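Local coordinates for protein malonyl CoA-ACP transacylase (Xanthomonas oryzae pv. oryzae, PDB 3K89) that probably transfers the malonyl group from malonyl-CoA to holo acyl carrier protein, supplying malonyl-ACP for fatty acid synthesis, at residues Q258-V263 and K288-S293; P87-G92 and A267-T272; V282-I287 and A296-T301; L95-A100 and V230-D235; V73-L78 and A275-G280. One frame throughout, in Å; residues are numbered along the deposited sequence.

Contact 1 of 5, residues Q258-V263 and K288-S293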
# COMPACT_ATOMS: atom_id res chain seq x y z
N GLN A 258 5.51 -8.16 -2.80
CA GLN A 258 6.07 -9.20 -1.92
C GLN A 258 5.89 -8.75 -0.47
O GLN A 258 6.86 -8.39 0.21
CB GLN A 258 7.57 -9.41 -2.24
CG GLN A 258 7.89 -9.77 -3.71
CD GLN A 258 7.40 -11.14 -4.15
OE1 GLN A 258 7.30 -11.41 -5.36
NE2 GLN A 258 7.13 -12.03 -3.20
N TRP A 259 4.63 -8.71 -0.01
CA TRP A 259 4.39 -8.15 1.32
C TRP A 259 4.96 -9.06 2.41
O TRP A 259 5.65 -8.59 3.32
CB TRP A 259 2.90 -7.80 1.57
CG TRP A 259 2.76 -7.09 2.90
CD1 TRP A 259 2.14 -7.55 4.06
CD2 TRP A 259 3.33 -5.82 3.24
NE1 TRP A 259 2.29 -6.63 5.07
CE2 TRP A 259 3.00 -5.55 4.59
CE3 TRP A 259 4.07 -4.87 2.52
CZ2 TRP A 259 3.41 -4.38 5.25
CZ3 TRP A 259 4.46 -3.69 3.16
CH2 TRP A 259 4.13 -3.46 4.52
N THR A 260 4.72 -10.37 2.27
CA THR A 260 5.33 -11.34 3.20
C THR A 260 6.83 -11.15 3.26
O THR A 260 7.39 -11.05 4.35
CB THR A 260 4.95 -12.76 2.81
OG1 THR A 260 3.53 -12.89 2.94
CG2 THR A 260 5.61 -13.80 3.74
N GLY A 261 7.46 -11.03 2.09
CA GLY A 261 8.90 -10.83 1.98
C GLY A 261 9.37 -9.56 2.66
O GLY A 261 10.39 -9.56 3.35
N CYS A 262 8.63 -8.46 2.49
CA CYS A 262 9.00 -7.19 3.13
C CYS A 262 8.97 -7.30 4.65
O CYS A 262 9.87 -6.83 5.33
CB CYS A 262 8.06 -6.06 2.67
SG CYS A 262 8.38 -5.51 0.97
N VAL A 263 7.93 -7.93 5.18
CA VAL A 263 7.78 -8.08 6.64
C VAL A 263 8.88 -9.00 7.17
O VAL A 263 9.50 -8.69 8.18
CB VAL A 263 6.37 -8.57 7.02
CG1 VAL A 263 6.27 -8.87 8.52
CG2 VAL A 263 5.31 -7.51 6.64
N LYS A 288 0.61 -10.07 11.69
CA LYS A 288 0.34 -11.08 12.74
C LYS A 288 0.32 -12.49 12.18
O LYS A 288 0.64 -13.46 12.89
CB LYS A 288 -0.97 -10.77 13.48
CG LYS A 288 -0.94 -9.47 14.28
CD LYS A 288 -2.15 -9.33 15.19
CE LYS A 288 -2.81 -7.95 15.07
NZ LYS A 288 -1.85 -6.81 14.94
N ARG A 289 -0.07 -12.63 10.91
CA ARG A 289 -0.09 -13.93 10.23
C ARG A 289 1.30 -14.32 9.71
O ARG A 289 1.64 -15.50 9.69
CB ARG A 289 -1.15 -13.94 9.11
CG ARG A 289 -1.36 -15.29 8.42
CD ARG A 289 -1.96 -16.34 9.36
NE ARG A 289 -1.92 -17.67 8.76
CZ ARG A 289 -0.84 -18.45 8.72
NH1 ARG A 289 0.30 -18.04 9.27
NH2 ARG A 289 -0.90 -19.65 8.15
N ILE A 290 2.09 -13.33 9.31
CA ILE A 290 3.43 -13.56 8.77
C ILE A 290 4.42 -13.98 9.87
O ILE A 290 5.19 -14.94 9.71
CB ILE A 290 3.95 -12.31 8.02
CG1 ILE A 290 3.10 -12.06 6.76
CG2 ILE A 290 5.41 -12.49 7.61
CD1 ILE A 290 3.12 -10.60 6.27
N ASP A 291 4.38 -13.26 10.98
CA ASP A 291 5.34 -13.49 12.05
C ASP A 291 4.68 -13.16 13.38
O ASP A 291 4.52 -11.99 13.75
CB ASP A 291 6.60 -12.66 11.82
CG ASP A 291 7.70 -12.95 12.84
OD1 ASP A 291 7.39 -13.45 13.95
OD2 ASP A 291 8.87 -12.66 12.52
N LYS A 292 4.31 -14.22 14.10
CA LYS A 292 3.49 -14.09 15.31
C LYS A 292 4.22 -13.43 16.49
O LYS A 292 3.59 -13.06 17.48
CB LYS A 292 2.99 -15.48 15.73
CG LYS A 292 1.95 -16.07 14.78
CD LYS A 292 1.69 -17.55 15.09
CE LYS A 292 0.64 -17.71 16.17
NZ LYS A 292 0.52 -19.14 16.60
N SER A 293 5.53 -13.27 16.37
CA SER A 293 6.30 -12.64 17.44
C SER A 293 6.34 -11.12 17.35
O SER A 293 6.64 -10.45 18.33
CB SER A 293 7.72 -13.20 17.48
OG SER A 293 8.48 -12.81 16.35
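Thr260, in the first turn of helix 259-268, faces Ile290 at the last turn of helix 282-290, and their CA atoms, 6.3 Å apart, are the closest CA pair. Gln258 takes the N-cap position, with its carbonyl O accepting from Cys262 N, while on the other side the chain leaves helical geometry at Asp291. The start of one helix is thus laid against the end of another, with no hydrogen bond between them.

Ile290 carries the contact. Its CG1 branch stands anti to its own carbonyl carbon (chi1 -66°) and, with chi2 at 156°, extends CD1 to helix 259-268, while CG2 faces Val263 CG1 and the Thr260 side. CD1 is received by three residues: it lies 3.9 Å from Thr260 CA, 3.8 Å from Val263 CG2 and 3.9 Å from Trp259 CD1, which it meets obliquely. Both helices belong to the acyl transferase domain, helix 282-290 being the crossover of a beta-alpha-beta unit. A long, branched isoleucine suits such a place, since its two branches can touch different atoms of the same helix face.

Val263 touches both branches of Ile290: besides CG2 against CD1, its CG1 lies 3.8 Å from Ile290 CG2. Val263 CG2 also sits over one face of the Trp259 indole, 3.4 Å above the ring plane and offset toward the rim. The other neighbours of that indole include the ring of His93, beside the predicted nucleophile Ser94. Beyond the helix end, Asp291 OD1 accepts from Ser293 N at 3.1 Å, making an Asx turn, and also from Ser293 OG at 2.7 Å.

Contact 2 of 5, residues P87-G92 and A267-T272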
# COMPACT_ATOMS: atom_id res chain seq x y z
N PRO A 87 11.30 5.25 13.66
CA PRO A 87 11.57 3.92 13.14
C PRO A 87 12.91 3.84 12.41
O PRO A 87 13.37 4.84 11.84
CB PRO A 87 10.39 3.66 12.19
CG PRO A 87 9.98 5.03 11.73
CD PRO A 87 10.20 5.93 12.93
N ALA A 88 13.52 2.65 12.42
CA ALA A 88 14.79 2.42 11.75
C ALA A 88 14.57 2.04 10.29
O ALA A 88 15.49 2.20 9.46
CB ALA A 88 15.58 1.34 12.46
N LEU A 89 13.38 1.53 9.98
CA LEU A 89 13.03 1.13 8.61
C LEU A 89 11.57 1.43 8.32
O LEU A 89 10.76 1.47 9.24
CB LEU A 89 13.28 -0.36 8.42
CG LEU A 89 14.72 -0.88 8.49
CD1 LEU A 89 14.75 -2.39 8.61
CD2 LEU A 89 15.55 -0.40 7.29
N LEU A 90 11.26 1.62 7.04
CA LEU A 90 9.88 1.85 6.55
C LEU A 90 9.55 0.86 5.43
O LEU A 90 10.44 0.34 4.75
CB LEU A 90 9.75 3.26 5.98
CG LEU A 90 10.26 4.44 6.82
CD1 LEU A 90 10.12 5.72 6.00
CD2 LEU A 90 9.47 4.57 8.10
N ALA A 91 8.25 0.62 5.24
CA ALA A 91 7.76 -0.08 4.05
C ALA A 91 6.29 0.30 3.87
O ALA A 91 5.67 0.87 4.76
CB ALA A 91 7.91 -1.59 4.18
N GLY A 92 5.71 0.00 2.72
CA GLY A 92 4.28 0.25 2.56
C GLY A 92 3.74 -0.61 1.46
O GLY A 92 4.51 -1.05 0.61
N ALA A 267 11.86 -8.11 9.95
CA ALA A 267 12.15 -8.99 11.09
C ALA A 267 13.59 -9.49 11.07
O ALA A 267 14.23 -9.57 12.11
CB ALA A 267 11.17 -10.16 11.12
N SER A 268 14.09 -9.82 9.88
CA SER A 268 15.46 -10.34 9.75
C SER A 268 16.49 -9.25 10.07
O SER A 268 17.66 -9.55 10.36
CB SER A 268 15.70 -10.91 8.35
OG SER A 268 15.91 -9.87 7.41
N GLN A 269 16.06 -7.99 10.02
CA GLN A 269 16.97 -6.88 10.30
C GLN A 269 16.81 -6.34 11.72
O GLN A 269 17.27 -5.23 12.03
CB GLN A 269 16.82 -5.78 9.25
CG GLN A 269 17.34 -6.20 7.88
CD GLN A 269 17.20 -5.12 6.82
OE1 GLN A 269 16.78 -5.40 5.69
NE2 GLN A 269 17.58 -3.90 7.15
N GLY A 270 16.17 -7.12 12.59
CA GLY A 270 16.04 -6.78 14.01
C GLY A 270 14.78 -6.03 14.43
O GLY A 270 14.64 -5.63 15.58
N ILE A 271 13.86 -5.81 13.48
CA ILE A 271 12.57 -5.22 13.83
C ILE A 271 11.70 -6.18 14.65
O ILE A 271 11.51 -7.34 14.26
CB ILE A 271 11.82 -4.77 12.55
CG1 ILE A 271 12.65 -3.75 11.76
CG2 ILE A 271 10.43 -4.21 12.90
CD1 ILE A 271 13.00 -2.49 12.53
N THR A 272 11.17 -5.68 15.77
CA THR A 272 10.26 -6.43 16.65
C THR A 272 8.94 -5.68 16.87
O THR A 272 7.97 -6.25 17.39
CB THR A 272 10.89 -6.67 18.05
OG1 THR A 272 11.06 -5.42 18.72
CG2 THR A 272 12.24 -7.37 17.94
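Leu89 reaches from the strand 86-92 to Gln269 and Ile271, the residues on either side of Gly270, and its CD1 makes the nearest approach to both. With chi1 at -66° its CG lies beside the backbone N, and the isobutyl end is carried out toward the turn. There CD1 comes 4.0 Å from Ile271 CG1. Ile271 presents that same branch because its own CG1 is anti to the carbonyl carbon (chi1 -59°).

The turn is a Schellman motif ending helix 259-268: Gly270, the C-prime residue, adopts positive phi (93°), its N bonding to Ala267 O while Ile271 N bonds to Leu266 O. Glycine accepts these angles readily. The chain then turns toward strand 273-276 of the parallel sheet that also includes strand 86-92.

Gln269 crosses the leucine at about a right angle. Its CB lies 4.0 Å from Leu89 CD1; the extended chain beyond CG brings the amide alongside, and its last torsion turns NE2 to the leucine, 3.5 Å from Leu89 CD1 and 4.0 Å from CD2. Glutamine is exposed here, and its CB and the NE2 side of its amide can lie along a buried leucine. Leu266 touches both Leu89 and Ile271, and Pro229 also packs on Leu89.

Contact 3 of 5, residues V282-I287 and A296-T301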
# COMPACT_ATOMS: atom_id res chain seq x y z
N VAL A 282 -5.41 -3.32 8.32
CA VAL A 282 -5.16 -4.41 7.39
C VAL A 282 -3.73 -4.95 7.44
O VAL A 282 -3.52 -6.16 7.52
CB VAL A 282 -5.53 -4.00 5.94
CG1 VAL A 282 -5.33 -5.18 4.98
CG2 VAL A 282 -6.98 -3.48 5.89
N LEU A 283 -2.74 -4.06 7.38
CA LEU A 283 -1.36 -4.55 7.40
C LEU A 283 -1.03 -5.19 8.73
O LEU A 283 -0.30 -6.18 8.75
CB LEU A 283 -0.36 -3.44 7.09
CG LEU A 283 -0.59 -2.80 5.71
CD1 LEU A 283 0.58 -1.83 5.46
CD2 LEU A 283 -0.66 -3.83 4.57
N SER A 284 -1.56 -4.64 9.82
CA SER A 284 -1.34 -5.22 11.14
C SER A 284 -1.83 -6.67 11.17
O SER A 284 -1.15 -7.54 11.71
CB SER A 284 -2.01 -4.39 12.24
OG SER A 284 -1.44 -3.09 12.34
N GLY A 285 -2.98 -6.92 10.54
CA GLY A 285 -3.53 -8.30 10.44
C GLY A 285 -2.62 -9.23 9.65
O GLY A 285 -2.35 -10.37 10.07
N LEU A 286 -2.11 -8.75 8.52
CA LEU A 286 -1.16 -9.52 7.71
C LEU A 286 0.12 -9.85 8.48
O LEU A 286 0.60 -10.98 8.44
CB LEU A 286 -0.84 -8.80 6.39
CG LEU A 286 -2.07 -8.53 5.51
CD1 LEU A 286 -1.63 -7.69 4.32
CD2 LEU A 286 -2.71 -9.84 5.02
N ILE A 287 0.65 -8.84 9.16
CA ILE A 287 1.90 -8.98 9.92
C ILE A 287 1.74 -10.07 10.99
O ILE A 287 2.64 -10.90 11.15
CB ILE A 287 2.34 -7.64 10.54
CG1 ILE A 287 2.85 -6.69 9.44
CG2 ILE A 287 3.48 -7.85 11.56
CD1 ILE A 287 2.85 -5.21 9.84
N ALA A 296 2.70 -5.73 16.38
CA ALA A 296 2.12 -4.91 15.32
C ALA A 296 0.92 -4.11 15.82
O ALA A 296 -0.06 -4.68 16.31
CB ALA A 296 1.72 -5.80 14.13
N ARG A 297 0.99 -2.79 15.70
CA ARG A 297 -0.06 -1.91 16.24
C ARG A 297 -0.55 -0.87 15.23
O ARG A 297 0.26 -0.12 14.70
CB ARG A 297 0.47 -1.16 17.47
CG ARG A 297 0.76 -2.03 18.66
CD ARG A 297 1.18 -1.13 19.80
NE ARG A 297 1.36 -1.89 21.04
CZ ARG A 297 0.55 -1.81 22.10
NH1 ARG A 297 -0.55 -1.03 22.10
NH2 ARG A 297 0.82 -2.55 23.17
N PRO A 298 -1.87 -0.80 15.01
CA PRO A 298 -2.42 0.31 14.20
C PRO A 298 -2.36 1.65 14.93
O PRO A 298 -2.39 1.69 16.17
CB PRO A 298 -3.90 -0.08 14.05
CG PRO A 298 -4.18 -0.91 15.25
CD PRO A 298 -2.94 -1.71 15.47
N LEU A 299 -2.29 2.74 14.17
CA LEU A 299 -2.30 4.09 14.71
C LEU A 299 -3.51 4.92 14.24
O LEU A 299 -3.57 6.12 14.49
CB LEU A 299 -1.00 4.82 14.33
CG LEU A 299 0.36 4.18 14.64
CD1 LEU A 299 1.50 5.06 14.10
CD2 LEU A 299 0.51 3.96 16.15
N ALA A 300 -4.47 4.26 13.60
CA ALA A 300 -5.58 4.95 12.89
C ALA A 300 -6.57 5.73 13.75
O ALA A 300 -7.32 6.54 13.22
CB ALA A 300 -6.34 3.94 12.00
N THR A 301 -6.60 5.47 15.05
CA THR A 301 -7.67 5.97 15.93
C THR A 301 -7.06 6.49 17.22
O THR A 301 -5.96 6.07 17.59
CB THR A 301 -8.63 4.84 16.32
OG1 THR A 301 -7.91 3.88 17.09
CG2 THR A 301 -9.23 4.14 15.10
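Ile287 and Ala296 make the apolar touch here, the CG2 methyl of the isoleucine lying 3.7 Å from the alanine CB. That methyl is anti to the backbone N of Ile287 and faces the strand, whereas CG1 is turned to the other side. Ala296 CB also lies 4.1 Å from Ser284 O, one turn earlier. A single methyl suits this position, where the helix backbone comes near: the CA atoms of Ser284 and Ala296 are only 5.4 Å apart.

Ser284 supplies the second point. Its OG stands beside its own backbone N (chi1 -64°) and faces the peptide link between Arg297 and Pro298, 3.5 Å from Pro298 N and 3.7 Å from Pro298 CD. Both are van der Waals contacts: a proline nitrogen has no N-H, and its lone pair is taken up in the peptide bond.

The hydroxyl is held instead by Glu276 OE1, while Glu276 OE2 accepts from Leu283 N, so one carboxylate grips the first turn of the helix. Glu276 belongs to strand 273-276, whose backbone pairs with strand 295-298. The axes of 282-287 and 296-298 come within 7.7 Å and run nearly antiparallel (167°), as the last two elements of a right-handed beta-alpha-beta crossover. Lys288 NZ makes weak hydrogen bonds to both Ser284 O and Ala296 O.

Across the two segments the chemistry is therefore all van der Waals contact; the polar fastening comes from outside them, chiefly from Glu276 and more weakly from Lys288, and the negative charge of Glu276 near the helix N-terminus would probably be favoured by the helix dipole.

Contact 4 of 5, residues L95-A100 and V230-D235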
# COMPACT_ATOMS: atom_id res chain seq x y z
N LEU A 95 0.54 1.47 -2.97
CA LEU A 95 0.48 2.91 -2.73
C LEU A 95 1.31 3.27 -1.49
O LEU A 95 1.99 4.31 -1.47
CB LEU A 95 -0.99 3.36 -2.57
CG LEU A 95 -1.33 4.82 -2.22
CD1 LEU A 95 -1.14 5.15 -0.72
CD2 LEU A 95 -0.54 5.80 -3.07
N GLY A 96 1.25 2.43 -0.45
CA GLY A 96 1.94 2.74 0.81
C GLY A 96 3.44 2.92 0.67
O GLY A 96 4.06 3.58 1.50
N GLU A 97 4.04 2.32 -0.34
CA GLU A 97 5.47 2.51 -0.59
C GLU A 97 5.75 3.99 -0.91
O GLU A 97 6.81 4.53 -0.55
CB GLU A 97 5.90 1.60 -1.74
CG GLU A 97 7.39 1.55 -2.04
CD GLU A 97 7.74 0.28 -2.78
OE1 GLU A 97 7.25 -0.80 -2.36
OE2 GLU A 97 8.49 0.34 -3.78
N TYR A 98 4.81 4.65 -1.58
CA TYR A 98 4.97 6.08 -1.85
C TYR A 98 4.82 6.91 -0.58
O TYR A 98 5.57 7.87 -0.35
CB TYR A 98 3.93 6.51 -2.90
CG TYR A 98 4.24 5.91 -4.26
CD1 TYR A 98 3.81 4.61 -4.60
CD2 TYR A 98 4.90 6.67 -5.22
CE1 TYR A 98 4.12 4.06 -5.84
CE2 TYR A 98 5.20 6.14 -6.46
CZ TYR A 98 4.80 4.84 -6.76
OH TYR A 98 5.11 4.34 -8.00
N THR A 99 3.87 6.52 0.25
CA THR A 99 3.72 7.17 1.55
C THR A 99 5.04 7.05 2.33
O THR A 99 5.48 8.04 2.92
CB THR A 99 2.57 6.54 2.34
OG1 THR A 99 1.44 6.36 1.45
CG2 THR A 99 2.16 7.46 3.49
N ALA A 100 5.66 5.87 2.30
CA ALA A 100 6.94 5.64 2.98
C ALA A 100 8.03 6.56 2.44
O ALA A 100 8.82 7.12 3.22
CB ALA A 100 7.35 4.20 2.85
N VAL A 230 13.78 2.56 2.96
CA VAL A 230 12.49 1.97 2.58
C VAL A 230 12.69 0.60 1.94
O VAL A 230 13.34 0.46 0.89
CB VAL A 230 11.71 2.92 1.64
CG1 VAL A 230 10.36 2.32 1.26
CG2 VAL A 230 11.50 4.27 2.31
N VAL A 231 12.15 -0.43 2.60
CA VAL A 231 12.12 -1.77 2.02
C VAL A 231 11.01 -1.83 0.97
O VAL A 231 9.84 -1.66 1.32
CB VAL A 231 11.88 -2.82 3.13
CG1 VAL A 231 11.82 -4.22 2.52
CG2 VAL A 231 12.97 -2.73 4.19
N GLN A 232 11.38 -2.05 -0.30
CA GLN A 232 10.45 -1.91 -1.43
C GLN A 232 9.80 -3.24 -1.82
O GLN A 232 10.38 -4.31 -1.64
CB GLN A 232 11.16 -1.23 -2.59
CG GLN A 232 11.41 0.25 -2.27
CD GLN A 232 11.88 1.06 -3.45
OE1 GLN A 232 11.08 1.51 -4.30
NE2 GLN A 232 13.19 1.30 -3.50
N ASN A 233 8.57 -3.16 -2.31
CA ASN A 233 7.72 -4.33 -2.56
C ASN A 233 8.20 -5.29 -3.63
O ASN A 233 7.88 -6.48 -3.58
CB ASN A 233 6.31 -3.89 -3.04
CG ASN A 233 5.46 -3.15 -1.96
OD1 ASN A 233 4.46 -2.53 -2.33
ND2 ASN A 233 5.79 -3.26 -0.68
N VAL A 234 8.87 -4.77 -4.66
CA VAL A 234 9.13 -5.62 -5.83
C VAL A 234 10.05 -6.78 -5.44
O VAL A 234 9.92 -7.89 -5.96
CB VAL A 234 9.67 -4.82 -7.04
CG1 VAL A 234 11.07 -4.22 -6.77
CG2 VAL A 234 9.69 -5.70 -8.30
N ASP A 235 10.98 -6.53 -4.52
CA ASP A 235 11.97 -7.53 -4.15
C ASP A 235 12.33 -7.57 -2.67
O ASP A 235 13.30 -8.25 -2.28
CB ASP A 235 13.23 -7.33 -5.01
CG ASP A 235 13.88 -5.98 -4.80
OD1 ASP A 235 14.99 -5.78 -5.35
OD2 ASP A 235 13.32 -5.13 -4.07
O HOH W 1 9.00 -1.90 -5.33
O HOH W 2 7.47 -0.59 0.58
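Glu97 projects from helix 95-103 into the backbone of 230-235, and one direct hydrogen bond joins the segments: Asn233 N to Glu97 OE1, 2.7 Å, with an N-H...O angle of 159°. The donor approaches on the syn side, tilted 31° from the carboxylate plane. Glutamate has the length for this, its CG anti to the backbone N (chi1 -173°) and its chain extended beyond.

Water extends the grip. Water 1 donates to Glu97 OE2 at 2.8 Å and accepts from Val234 N at 3.0 Å, so the two carboxylate oxygens serve successive peptide nitrogens. Water 2 lies between Glu97 OE1 and Val231 O. Gln232 lies across the carboxylate at about a right angle, its CG 3.3 Å from Glu97 OE2.

The apolar part is small: the short Ala100 side chain meets the valine methyl directly, CB to Val230 CG1 at 3.9 Å, and valine's second methyl packs over the carbonyl of Ala100.

Asn233 OD1 accepts from Ser94 N, the predicted nucleophile, and ND2 donates to Gly92 O, so Glu97 is placed to steady a residue bonded to the probable nucleophile elbow. From helix 242-254, Leu249 packs on Glu97 and Gln252 NE2 gives OE1 a weak hydrogen bond; Trp259 and Cys262 of helix 259-268 border Asn233.

Contact 5 of 5, residues V73-L78 and A275-G280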
# COMPACT_ATOMS: atom_id res chain seq x y z
N VAL A 73 0.79 10.12 5.74
CA VAL A 73 1.69 11.20 6.08
C VAL A 73 1.13 12.02 7.25
O VAL A 73 1.92 12.47 8.11
CB VAL A 73 2.04 12.08 4.84
CG1 VAL A 73 2.90 13.27 5.23
CG2 VAL A 73 2.79 11.22 3.81
N ALA A 74 -0.19 12.21 7.33
CA ALA A 74 -0.78 12.94 8.49
C ALA A 74 -0.46 12.23 9.81
O ALA A 74 -0.03 12.88 10.78
CB ALA A 74 -2.28 13.13 8.34
N VAL A 75 -0.63 10.91 9.86
CA VAL A 75 -0.33 10.17 11.08
C VAL A 75 1.19 10.19 11.37
O VAL A 75 1.61 10.30 12.52
CB VAL A 75 -0.90 8.74 11.04
CG1 VAL A 75 -0.59 8.00 12.38
CG2 VAL A 75 -2.43 8.80 10.79
N TRP A 76 2.00 10.10 10.31
CA TRP A 76 3.46 10.17 10.43
C TRP A 76 3.88 11.48 11.11
O TRP A 76 4.68 11.48 12.04
CB TRP A 76 4.10 10.09 9.04
CG TRP A 76 5.59 10.38 9.04
CD1 TRP A 76 6.22 11.51 8.56
CD2 TRP A 76 6.62 9.53 9.54
NE1 TRP A 76 7.59 11.39 8.72
CE2 TRP A 76 7.86 10.19 9.32
CE3 TRP A 76 6.62 8.26 10.13
CZ2 TRP A 76 9.07 9.63 9.69
CZ3 TRP A 76 7.84 7.70 10.50
CH2 TRP A 76 9.05 8.39 10.28
N ARG A 77 3.32 12.59 10.63
CA ARG A 77 3.68 13.91 11.16
C ARG A 77 3.24 14.07 12.61
O ARG A 77 3.95 14.68 13.42
CB ARG A 77 3.13 15.02 10.27
CG ARG A 77 3.87 15.10 8.94
CD ARG A 77 3.26 16.15 8.04
NE ARG A 77 4.05 16.36 6.82
CZ ARG A 77 3.76 17.29 5.90
NH1 ARG A 77 2.68 18.07 6.05
NH2 ARG A 77 4.52 17.43 4.82
N LEU A 78 2.10 13.47 12.94
CA LEU A 78 1.60 13.48 14.31
C LEU A 78 2.55 12.74 15.24
O LEU A 78 2.98 13.30 16.26
CB LEU A 78 0.19 12.88 14.37
CG LEU A 78 -0.49 12.74 15.74
CD1 LEU A 78 -0.60 14.08 16.46
CD2 LEU A 78 -1.87 12.10 15.57
N ALA A 275 4.52 -0.21 13.58
CA ALA A 275 3.32 0.63 13.61
C ALA A 275 2.70 0.69 12.23
O ALA A 275 3.42 0.91 11.25
CB ALA A 275 3.65 2.02 14.08
N GLU A 276 1.38 0.54 12.16
CA GLU A 276 0.66 0.78 10.91
C GLU A 276 0.25 2.25 10.89
O GLU A 276 -0.66 2.67 11.63
CB GLU A 276 -0.54 -0.17 10.78
CG GLU A 276 -1.28 -0.01 9.43
CD GLU A 276 -2.21 -1.16 9.10
OE1 GLU A 276 -2.49 -1.98 10.00
OE2 GLU A 276 -2.64 -1.27 7.94
N CYS A 277 0.93 3.03 10.05
CA CYS A 277 0.82 4.48 10.10
C CYS A 277 -0.15 4.98 9.04
O CYS A 277 0.25 5.39 7.95
CB CYS A 277 2.21 5.09 9.91
SG CYS A 277 2.27 6.85 10.23
N GLY A 278 -1.44 4.96 9.36
CA GLY A 278 -2.48 5.34 8.41
C GLY A 278 -3.76 4.63 8.80
O GLY A 278 -3.82 3.97 9.83
N PRO A 279 -4.81 4.75 7.97
CA PRO A 279 -6.12 4.20 8.32
C PRO A 279 -6.19 2.67 8.28
O PRO A 279 -5.43 2.03 7.56
CB PRO A 279 -7.05 4.81 7.27
CG PRO A 279 -6.19 5.04 6.12
CD PRO A 279 -4.83 5.42 6.66
N GLY A 280 -7.14 2.13 9.04
CA GLY A 280 -7.41 0.69 9.04
C GLY A 280 -6.41 -0.10 9.87
O GLY A 280 -5.53 0.44 10.54
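Cys277 plugs its thiol against the Val75-Trp76 backbone, joining helix 61-81 to the end of strand 273-276 in the parallel sheet of the acyl transferase domain. At this point the strand passes into a loop, and the CA atoms of Val75 and Cys277 are 5.9 Å apart.

From its CB, the cysteine side chain continues with SG anti to the backbone N (chi1 -170°), a torsion that sends the sulfur straight across to the helix; CB itself serves mainly as the stalk. SG, the tip, meets the most. It lies 3.8 Å from Val75 CG1, 3.7 Å from Val75 C, and 3.9 Å from Trp76 CB, so it rests where the two residues join. The compact, polarisable sulfur suits such a site, fitting closely against a helix backbone while remaining compatible with apolar neighbours. Phe8 and Phe10 of strand 6-10 also touch Cys277.

Val75 flanks the thiol with its CG1 and turns the other branch, CG2, toward Gly278, 4.2 Å from its CA. Gly278 has backbone angles (154°/-174°) that a side chain would make very awkward, and a CB there would run into Pro279 CD. Glycine therefore suits the bend of the chain. Trp76 contributes its CB to this contact, while its indole meets the Phe8 ring nearly at right angles. The closest approach between the segments is Cys277 SG to Trp76 N, at 3.3 Å.

Contacts 2, 3 and 5 each include a strand of the parallel sheet; contacts 1 and 4 lie beside it, among helices and loops. Contacts 1 and 2 share helix 259-268, and Trp259 CZ3 of the first lies 3.6 Å from Gly92 C of the second. Contacts 1 and 3 share helix 282-290, while Glu276 ties contact 3 to contact 5. Contacts 2 and 5 touch at Pro87 CG and Trp76 CZ3, 3.6 Å apart, and contact 4 meets contact 1 at Gln258 N and Asn233 O, 3.0 Å apart. Contact 4 is also close to the predicted active site: the side chain of Asn233 lies about 4 Å from that of Ser94 and about 5 Å from that of His203. Bound glycerol is about 7 Å from the Trp259 side chain.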